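Local coordinates for lasso peptide isopeptidase AtxE2 (Asticcacaulis excentricus, PDB 5TXE), which opens the threaded lasso peptides astexin-2 and astexin-3 by hydrolysing their isopeptide bonds, turning them into linear peptides, at residues R321-L331 / R343-L351. The protein carries 1 engineered substitution. Residues are numbered along the deposited sequence; the frame is centred on the assembly and turned at random.
Sequences REGWASNEMAL and RIWHATGLL
Met329 and Ala347 pair through two backbone hydrogen bonds, Met329 N to Ala347 O and Ala347 N to Met329 O, where the third and fourth strands of a four-stranded antiparallel propeller blade meet. At the next hydrogen-bonded pair, beyond Ala330 and His346, Leu331 N reaches Trp345 O at 2.9 Å; a classic beta bulge then sets Ile344 and Trp345 together opposite Leu331, Ile344 N bonding firmly to Leu331 O and Trp345 N only weakly. Hydrophobic residues suit the face of Met329, Leu331 and Trp345: the indole, CG anti to its backbone N (chi1 173°), lays CZ3 3.8 Å from Met329 CB, and bent Met329 carries CE to Leu351 CB, in the first strand of the next blade. On the side of Ala330 and His346, His346 ND1 gives its proton to the syn lone pair of Glu328 OE1 (2.9 Å), carboxylate and imidazole planes 17° apart. Were Glu328 an alanine, His346 ND1 would probably lose this acceptor and its ring be freer to turn. The Arg343 guanidinium lies over the His346 ring, with His346 CG 3.8 Å above its plane. Glu322, whose OE1 is held by Tyr332 and Arg320, positions OE2 to receive Arg343 NH1 at 2.8 Å in a salt bridge.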
ATOM      1  N   ARG A 321      12.041  -8.568  10.184  1.00 35.93           N
ATOM      2  CA  ARG A 321      12.395  -7.172  10.426  1.00 39.41           C
ATOM      3  C   ARG A 321      13.123  -7.049  11.732  1.00 37.82           C
ATOM      4  O   ARG A 321      12.841  -7.796  12.644  1.00 40.01           O
ATOM      5  CB  ARG A 321      11.134  -6.326  10.462  1.00 41.31           C
ATOM      6  CG  ARG A 321      10.542  -6.243   9.086  1.00 45.16           C
ATOM      7  CD  ARG A 321       9.054  -6.398   9.053  1.00 50.56           C
ATOM      8  NE  ARG A 321       8.592  -6.368   7.663  1.00 50.51           N
ATOM      9  CZ  ARG A 321       7.754  -5.464   7.140  1.00 48.12           C
ATOM     10  NH1 ARG A 321       7.217  -4.504   7.886  1.00 49.96           N
ATOM     11  NH2 ARG A 321       7.422  -5.546   5.851  1.00 42.10           N
ATOM     12  N   GLU A 322      14.082  -6.142  11.796  1.00 34.08           N
ATOM     13  CA  GLU A 322      14.862  -5.961  13.005  1.00 40.66           C
ATOM     14  C   GLU A 322      15.572  -4.584  13.021  1.00 36.81           C
ATOM     15  O   GLU A 322      15.391  -3.786  12.129  1.00 38.92           O
ATOM     16  CB  GLU A 322      15.886  -7.110  13.146  1.00 40.08           C
ATOM     17  CG  GLU A 322      16.882  -7.208  12.015  1.00 41.50           C
ATOM     18  CD  GLU A 322      17.846  -8.385  12.209  1.00 44.38           C
ATOM     19  OE1 GLU A 322      17.383  -9.483  12.593  1.00 44.28           O
ATOM     20  OE2 GLU A 322      19.065  -8.212  11.951  1.00 43.40           O
ATOM     21  N   GLY A 323      16.364  -4.339  14.056  1.00 35.01           N
ATOM     22  CA  GLY A 323      17.056  -3.091  14.279  1.00 32.13           C
ATOM     23  C   GLY A 323      16.150  -2.097  15.000  1.00 32.31           C
ATOM     24  O   GLY A 323      15.009  -2.410  15.337  1.00 32.04           O
ATOM     25  N   TRP A 324      16.642  -0.879  15.201  1.00 32.34           N
ATOM     26  CA  TRP A 324      15.864   0.164  15.871  1.00 37.14           C
ATOM     27  C   TRP A 324      14.487   0.369  15.161  1.00 38.71           C
ATOM     28  O   TRP A 324      14.424   0.561  13.933  1.00 33.97           O
ATOM     29  CB  TRP A 324      16.640   1.460  15.835  1.00 36.10           C
ATOM     30  CG  TRP A 324      16.018   2.582  16.605  1.00 42.84           C
ATOM     31  CD1 TRP A 324      15.227   3.553  16.119  1.00 44.06           C
ATOM     32  CD2 TRP A 324      16.242   2.897  17.984  1.00 45.52           C
ATOM     33  NE1 TRP A 324      14.911   4.453  17.103  1.00 47.04           N
ATOM     34  CE2 TRP A 324      15.511   4.063  18.265  1.00 45.28           C
ATOM     35  CE3 TRP A 324      16.981   2.292  19.013  1.00 44.09           C
ATOM     36  CZ2 TRP A 324      15.492   4.644  19.530  1.00 49.17           C
ATOM     37  CZ3 TRP A 324      16.973   2.871  20.271  1.00 48.37           C
ATOM     38  CH2 TRP A 324      16.218   4.042  20.523  1.00 47.43           C
ATOM     39  N   ALA A 325      13.409   0.289  15.925  1.00 35.91           N
ATOM     40  CA  ALA A 325      12.076   0.485  15.374  1.00 36.64           C
ATOM     41  C   ALA A 325      11.844  -0.429  14.192  1.00 34.20           C
ATOM     42  O   ALA A 325      11.119  -0.068  13.284  1.00 38.38           O
ATOM     43  CB  ALA A 325      11.883   1.948  14.943  1.00 34.17           C
ATOM     44  N   SER A 326      12.477  -1.597  14.180  1.00 33.84           N
ATOM     45  CA  SER A 326      12.320  -2.560  13.086  1.00 34.31           C
ATOM     46  C   SER A 326      12.666  -2.001  11.722  1.00 32.94           C
ATOM     47  O   SER A 326      12.117  -2.447  10.736  1.00 31.08           O
ATOM     48  CB  SER A 326      10.877  -3.111  13.036  1.00 38.55           C
ATOM     49  OG  SER A 326      10.647  -3.884  14.191  1.00 39.55           O
ATOM     50  N   ASN A 327      13.572  -1.041  11.651  1.00 30.38           N
ATOM     51  CA  ASN A 327      13.813  -0.379  10.362  1.00 31.24           C
ATOM     52  C   ASN A 327      14.495  -1.229   9.256  1.00 33.42           C
ATOM     53  O   ASN A 327      14.402  -0.888   8.064  1.00 29.99           O
ATOM     54  CB  ASN A 327      14.565   0.912  10.581  1.00 33.48           C
ATOM     55  CG  ASN A 327      16.051   0.721  10.730  1.00 32.74           C
ATOM     56  OD1 ASN A 327      16.799   0.895   9.783  1.00 35.99           O
ATOM     57  ND2 ASN A 327      16.480   0.357  11.906  1.00 36.37           N
ATOM     58  N   GLU A 328      15.122  -2.344   9.620  1.00 31.93           N
ATOM     59  CA  GLU A 328      15.837  -3.157   8.641  1.00 34.76           C
ATOM     60  C   GLU A 328      15.205  -4.482   8.390  1.00 33.50           C
ATOM     61  O   GLU A 328      14.373  -4.923   9.150  1.00 34.77           O
ATOM     62  CB  GLU A 328      17.250  -3.400   9.105  1.00 41.55           C
ATOM     63  CG  GLU A 328      18.101  -2.148   9.084  1.00 46.94           C
ATOM     64  CD  GLU A 328      19.564  -2.476   9.300  1.00 59.28           C
ATOM     65  OE1 GLU A 328      20.036  -3.466   8.697  1.00 74.97           O
ATOM     66  OE2 GLU A 328      20.219  -1.778  10.089  1.00 59.19           O
ATOM     67  N   MET A 329      15.531  -5.079   7.251  1.00 35.11           N
ATOM     68  CA  MET A 329      15.169  -6.448   6.952  1.00 37.88           C
ATOM     69  C   MET A 329      16.429  -7.250   7.114  1.00 35.72           C
ATOM     70  O   MET A 329      17.497  -6.748   6.849  1.00 29.40           O
ATOM     71  CB  MET A 329      14.749  -6.633   5.495  1.00 42.61           C
ATOM     72  CG  MET A 329      13.465  -5.945   5.127  1.00 54.42           C
ATOM     73  SD  MET A 329      12.045  -7.024   5.049  1.00 63.22           S
ATOM     74  CE  MET A 329      12.652  -8.288   3.981  1.00 59.95           C
ATOM     75  N   ALA A 330      16.273  -8.525   7.433  1.00 36.92           N
ATOM     76  CA  ALA A 330      17.400  -9.456   7.556  1.00 34.69           C
ATOM     77  C   ALA A 330      16.996 -10.847   7.103  1.00 30.54           C
ATOM     78  O   ALA A 330      15.867 -11.259   7.273  1.00 33.74           O
ATOM     79  CB  ALA A 330      17.899  -9.494   9.003  1.00 33.97           C
ATOM     80  N   LEU A 331      17.950 -11.540   6.536  1.00 29.04           N
ATOM     81  CA  LEU A 331      17.800 -12.880   6.077  1.00 33.14           C
ATOM     82  C   LEU A 331      18.736 -13.774   6.868  1.00 35.48           C
ATOM     83  O   LEU A 331      19.942 -13.457   7.000  1.00 31.92           O
ATOM     84  CB  LEU A 331      18.234 -12.916   4.637  1.00 35.18           C
ATOM     85  CG  LEU A 331      18.202 -14.256   3.938  1.00 36.59           C
ATOM     86  CD1 LEU A 331      16.804 -14.825   3.918  1.00 37.32           C
ATOM     87  CD2 LEU A 331      18.733 -14.050   2.516  1.00 39.94           C
ATOM     88  N   ARG A 343      22.813 -14.847  10.666  1.00 48.16           N
ATOM     89  CA  ARG A 343      22.439 -13.754   9.764  1.00 44.94           C
ATOM     90  C   ARG A 343      23.372 -13.705   8.610  1.00 42.07           C
ATOM     91  O   ARG A 343      24.549 -13.656   8.806  1.00 49.29           O
ATOM     92  CB  ARG A 343      22.515 -12.412  10.476  1.00 46.58           C
ATOM     93  CG  ARG A 343      21.783 -11.322   9.714  1.00 50.13           C
ATOM     94  CD  ARG A 343      21.529 -10.121  10.593  1.00 49.50           C
ATOM     95  NE  ARG A 343      22.766  -9.390  10.771  1.00 52.46           N
ATOM     96  CZ  ARG A 343      22.867  -8.311  11.529  1.00 54.23           C
ATOM     97  NH1 ARG A 343      21.813  -7.855  12.181  1.00 57.56           N
ATOM     98  NH2 ARG A 343      24.020  -7.690  11.634  1.00 52.89           N
ATOM     99  N   ILE A 344      22.865 -13.716   7.388  1.00 44.54           N
ATOM    100  CA  ILE A 344      23.745 -13.588   6.235  1.00 43.52           C
ATOM    101  C   ILE A 344      23.567 -12.303   5.437  1.00 45.65           C
ATOM    102  O   ILE A 344      24.392 -11.999   4.600  1.00 43.72           O
ATOM    103  CB  ILE A 344      23.592 -14.783   5.288  1.00 46.39           C
ATOM    104  CG1 ILE A 344      22.155 -14.955   4.860  1.00 45.79           C
ATOM    105  CG2 ILE A 344      24.057 -16.066   5.983  1.00 50.29           C
ATOM    106  CD1 ILE A 344      22.028 -15.951   3.732  1.00 47.37           C
ATOM    107  N   TRP A 345      22.450 -11.594   5.634  1.00 46.68           N
ATOM    108  CA  TRP A 345      22.202 -10.315   4.935  1.00 39.62           C
ATOM    109  C   TRP A 345      21.293  -9.466   5.794  1.00 38.29           C
ATOM    110  O   TRP A 345      20.401  -9.987   6.464  1.00 41.72           O
ATOM    111  CB  TRP A 345      21.574 -10.568   3.572  1.00 37.56           C
ATOM    112  CG  TRP A 345      21.109  -9.336   2.782  1.00 42.16           C
ATOM    113  CD1 TRP A 345      21.807  -8.660   1.810  1.00 43.25           C
ATOM    114  CD2 TRP A 345      19.827  -8.677   2.865  1.00 42.08           C
ATOM    115  NE1 TRP A 345      21.044  -7.633   1.293  1.00 45.76           N
ATOM    116  CE2 TRP A 345      19.837  -7.608   1.933  1.00 41.47           C
ATOM    117  CE3 TRP A 345      18.675  -8.882   3.643  1.00 45.01           C
ATOM    118  CZ2 TRP A 345      18.756  -6.764   1.761  1.00 40.55           C
ATOM    119  CZ3 TRP A 345      17.576  -8.052   3.450  1.00 43.41           C
ATOM    120  CH2 TRP A 345      17.630  -7.004   2.530  1.00 43.77           C
ATOM    121  N   HIS A 346      21.522  -8.167   5.766  1.00 36.93           N
ATOM    122  CA  HIS A 346      20.586  -7.213   6.341  1.00 37.45           C
ATOM    123  C   HIS A 346      20.774  -5.850   5.660  1.00 39.25           C
ATOM    124  O   HIS A 346      21.864  -5.519   5.244  1.00 39.28           O
ATOM    125  CB  HIS A 346      20.789  -7.069   7.842  1.00 37.32           C
ATOM    126  CG  HIS A 346      22.124  -6.495   8.206  1.00 46.03           C
ATOM    127  ND1 HIS A 346      22.280  -5.334   8.945  1.00 52.60           N
ATOM    128  CD2 HIS A 346      23.371  -6.918   7.902  1.00 48.08           C
ATOM    129  CE1 HIS A 346      23.566  -5.074   9.083  1.00 54.53           C
ATOM    130  NE2 HIS A 346      24.248  -6.016   8.454  1.00 54.01           N
ATOM    131  N   ALA A 347      19.702  -5.066   5.552  1.00 35.19           N
ATOM    132  CA  ALA A 347      19.751  -3.750   4.898  1.00 32.92           C
ATOM    133  C   ALA A 347      18.483  -2.989   5.232  1.00 32.20           C
ATOM    134  O   ALA A 347      17.464  -3.583   5.652  1.00 33.75           O
ATOM    135  CB  ALA A 347      19.842  -3.910   3.406  1.00 33.35           C
ATOM    136  N   THR A 348      18.537  -1.683   5.089  1.00 29.79           N
ATOM    137  CA  THR A 348      17.306  -0.889   5.011  1.00 35.56           C
ATOM    138  C   THR A 348      16.659  -1.294   3.641  1.00 36.06           C
ATOM    139  O   THR A 348      17.306  -1.904   2.806  1.00 42.17           O
ATOM    140  CB  THR A 348      17.619   0.589   5.150  1.00 35.65           C
ATOM    141  OG1 THR A 348      18.446   1.011   4.088  1.00 37.33           O
ATOM    142  CG2 THR A 348      18.384   0.839   6.412  1.00 35.72           C
ATOM    143  N   GLY A 349      15.363  -1.154   3.486  1.00 35.10           N
ATOM    144  CA  GLY A 349      14.721  -1.585   2.265  1.00 31.51           C
ATOM    145  C   GLY A 349      13.793  -2.746   2.514  1.00 31.78           C
ATOM    146  O   GLY A 349      13.487  -3.090   3.655  1.00 33.54           O
ATOM    147  N   LEU A 350      13.351  -3.329   1.423  1.00 30.32           N
ATOM    148  CA  LEU A 350      12.412  -4.400   1.440  1.00 33.13           C
ATOM    149  C   LEU A 350      12.829  -5.443   0.433  1.00 31.74           C
ATOM    150  O   LEU A 350      13.372  -5.111  -0.617  1.00 31.27           O
ATOM    151  CB  LEU A 350      11.019  -3.881   1.042  1.00 33.90           C
ATOM    152  CG  LEU A 350      10.403  -2.792   1.905  1.00 36.13           C
ATOM    153  CD1 LEU A 350       9.239  -2.031   1.240  1.00 40.16           C
ATOM    154  CD2 LEU A 350       9.944  -3.456   3.185  1.00 40.04           C
ATOM    155  N   LEU A 351      12.537  -6.694   0.760  1.00 31.97           N
ATOM    156  CA  LEU A 351      12.594  -7.793  -0.194  1.00 33.10           C
ATOM    157  C   LEU A 351      11.211  -8.355  -0.282  1.00 34.81           C
ATOM    158  O   LEU A 351      10.632  -8.715   0.727  1.00 34.34           O
ATOM    159  CB  LEU A 351      13.511  -8.903   0.273  1.00 33.85           C
ATOM    160  CG  LEU A 351      14.968  -8.592   0.410  1.00 35.27           C
ATOM    161  CD1 LEU A 351      15.644  -9.838   0.976  1.00 40.52           C
ATOM    162  CD2 LEU A 351      15.578  -8.227  -0.919  1.00 36.82           C
TER
HETATM  163  O   HOH W   1      12.911  -2.228   6.174  1.00 37.48           O
HETATM  164  O   HOH W   2      14.041   0.553   5.321  1.00 38.14           O